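Local coordinates for MutT/nudix family protein (PDB 3GZ5) that probably acts as an ADP-ribose-dependent transcriptional regulator of NAD metabolism, pairing a Nudix domain with a DNA-binding winged helix domain, at residues K38-Q43 against E78-V83. Numbering follows the deposited sequence.
Sequences KVLLVQ and EKTAVV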
loop_
_atom_site.group_PDB
_atom_site.type_symbol
_atom_site.label_atom_id
_atom_site.label_comp_id
_atom_site.label_asym_id
_atom_site.label_seq_id
_atom_site.Cartn_x
_atom_site.Cartn_y
_atom_site.Cartn_z
ATOM N N LYS B 38 -13.656 -17.224 -1.651
ATOM C CA LYS B 38 -14.320 -16.930 -2.911
ATOM C C LYS B 38 -14.074 -15.458 -3.307
ATOM O O LYS B 38 -13.982 -14.580 -2.441
ATOM C CB LYS B 38 -15.809 -17.248 -2.800
ATOM C CG LYS B 38 -16.134 -18.773 -2.779
ATOM C CD LYS B 38 -17.543 -19.032 -2.237
ATOM C CE LYS B 38 -18.073 -20.451 -2.566
ATOM N NZ LYS B 38 -17.116 -21.554 -2.248
ATOM N N VAL B 39 -13.940 -15.211 -4.611
ATOM C CA VAL B 39 -13.705 -13.864 -5.161
ATOM C C VAL B 39 -14.889 -13.487 -6.068
ATOM O O VAL B 39 -15.372 -14.327 -6.849
ATOM C CB VAL B 39 -12.289 -13.753 -5.836
ATOM C CG1 VAL B 39 -12.094 -14.826 -6.883
ATOM C CG2 VAL B 39 -12.029 -12.372 -6.435
ATOM N N LEU B 40 -15.413 -12.274 -5.897
ATOM C CA LEU B 40 -16.543 -11.809 -6.705
ATOM C C LEU B 40 -16.094 -11.401 -8.104
ATOM O O LEU B 40 -15.205 -10.569 -8.246
ATOM C CB LEU B 40 -17.274 -10.629 -6.061
ATOM C CG LEU B 40 -18.590 -10.296 -6.788
ATOM C CD1 LEU B 40 -19.685 -11.302 -6.418
ATOM C CD2 LEU B 40 -19.061 -8.895 -6.482
ATOM N N LEU B 41 -16.703 -12.003 -9.127
ATOM C CA LEU B 41 -16.355 -11.708 -10.520
ATOM C C LEU B 41 -17.567 -11.301 -11.348
ATOM O O LEU B 41 -18.717 -11.591 -10.996
ATOM C CB LEU B 41 -15.597 -12.857 -11.175
ATOM C CG LEU B 41 -14.201 -13.205 -10.655
ATOM C CD1 LEU B 41 -13.594 -14.233 -11.585
ATOM C CD2 LEU B 41 -13.254 -12.006 -10.514
ATOM N N VAL B 42 -17.280 -10.569 -12.424
ATOM C CA VAL B 42 -18.283 -9.922 -13.262
ATOM C C VAL B 42 -17.922 -10.272 -14.689
ATOM O O VAL B 42 -16.751 -10.188 -15.085
ATOM C CB VAL B 42 -18.285 -8.366 -13.073
ATOM C CG1 VAL B 42 -19.280 -7.671 -14.022
ATOM C CG2 VAL B 42 -18.587 -8.000 -11.632
ATOM N N GLN B 43 -18.919 -10.714 -15.450
ATOM C CA GLN B 43 -18.674 -11.087 -16.832
ATOM C C GLN B 43 -18.743 -9.849 -17.721
ATOM O O GLN B 43 -19.689 -9.059 -17.616
ATOM C CB GLN B 43 -19.667 -12.146 -17.305
ATOM C CG GLN B 43 -19.052 -13.062 -18.322
ATOM C CD GLN B 43 -20.050 -13.968 -19.024
ATOM O OE1 GLN B 43 -21.275 -13.884 -18.818
ATOM N NE2 GLN B 43 -19.526 -14.835 -19.877
ATOM N N GLU B 78 -23.311 -1.647 -6.968
ATOM C CA GLU B 78 -23.985 -1.874 -8.260
ATOM C C GLU B 78 -24.082 -3.356 -8.607
ATOM O O GLU B 78 -24.905 -3.758 -9.442
ATOM C CB GLU B 78 -23.237 -1.144 -9.380
ATOM C CG GLU B 78 -23.434 0.361 -9.364
ATOM C CD GLU B 78 -22.695 1.076 -10.461
ATOM O OE1 GLU B 78 -21.758 0.518 -11.053
ATOM O OE2 GLU B 78 -23.030 2.237 -10.726
ATOM N N LYS B 79 -23.240 -4.153 -7.957
ATOM C CA LYS B 79 -23.158 -5.591 -8.181
ATOM C C LYS B 79 -23.739 -6.402 -7.025
ATOM O O LYS B 79 -24.278 -7.487 -7.250
ATOM C CB LYS B 79 -21.691 -6.032 -8.413
ATOM C CG LYS B 79 -21.011 -5.358 -9.573
ATOM C CD LYS B 79 -21.647 -5.836 -10.873
ATOM C CE LYS B 79 -21.830 -4.702 -11.862
ATOM N NZ LYS B 79 -22.265 -5.240 -13.183
ATOM N N THR B 80 -23.612 -5.893 -5.798
ATOM C CA THR B 80 -23.920 -6.676 -4.595
ATOM C C THR B 80 -25.103 -6.131 -3.812
ATOM O O THR B 80 -25.669 -6.845 -2.963
ATOM C CB THR B 80 -22.731 -6.709 -3.608
ATOM O OG1 THR B 80 -22.395 -5.368 -3.245
ATOM C CG2 THR B 80 -21.517 -7.366 -4.222
ATOM N N ALA B 81 -25.449 -4.866 -4.061
ATOM C CA ALA B 81 -26.458 -4.163 -3.266
ATOM C C ALA B 81 -26.050 -3.883 -1.803
ATOM O O ALA B 81 -26.889 -3.574 -0.970
ATOM C CB ALA B 81 -27.776 -4.914 -3.319
ATOM N N VAL B 82 -24.765 -4.004 -1.496
ATOM C CA VAL B 82 -24.238 -3.777 -0.144
ATOM C C VAL B 82 -22.915 -3.038 -0.241
ATOM O O VAL B 82 -22.088 -3.350 -1.108
ATOM C CB VAL B 82 -23.857 -5.112 0.598
ATOM C CG1 VAL B 82 -23.826 -4.910 2.129
ATOM C CG2 VAL B 82 -24.755 -6.257 0.247
ATOM N N VAL B 83 -22.694 -2.102 0.676
ATOM C CA VAL B 83 -21.380 -1.550 0.887
ATOM C C VAL B 83 -20.593 -2.548 1.787
ATOM O O VAL B 83 -21.036 -2.876 2.883
ATOM C CB VAL B 83 -21.480 -0.127 1.512
ATOM C CG1 VAL B 83 -20.090 0.450 1.802
ATOM C CG2 VAL B 83 -22.295 0.815 0.578
#
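Thr80, whose methyl meets Leu40 across the contact, has its hydroxyl oxygen held by two hydrogen bonds: Thr80 OG1 takes the backbone N-H of Val82 at 3.2 Å, with an N-H...O angle of 158°, and is also hydrogen-bonded to the carbonyl oxygen of Leu76, one turn back in the helix. The bond to Val82 makes an ST turn just where the chain leaves helix 68-80, with Ala81 at positive phi. These two bonds fix the rotation of the side chain: OG1 sits between the backbone N and the carbonyl carbon (chi1 58°), which turns the methyl to face strand 36-43. There Thr80 CG2 touches Leu40 CD2 at 3.7 Å, the two side chains slanting across each other. With an alanine in place of Thr80, the N-H of Val82 is likely to lose its acceptor in the turn, and a gap to open beside Leu40 CD2. One residue earlier, Lys79 works through its aliphatic stem. Its chain leaves with CG anti to the carbonyl carbon, then bends at chi2 and chi3, passing roughly at right angles over the tips of Val42; Lys79 CD lies 3.8 Å from Val42 CG2, and Lys79 NZ comes within 3.9 Å of Val42 CG1. No hydrogen bond joins the two segments; they meet by van der Waals contact, mostly carbon on carbon. Leu29, from strand 22-33, and Val128, from strand 128-132, extend it: Leu29 touches both Leu40 and Thr80, and Val128 both Leu40 and Lys79. This is the C-terminal end of a helix laid against the mixed beta-sheet, as in the alpha/beta/alpha sandwich of the Nudix fold.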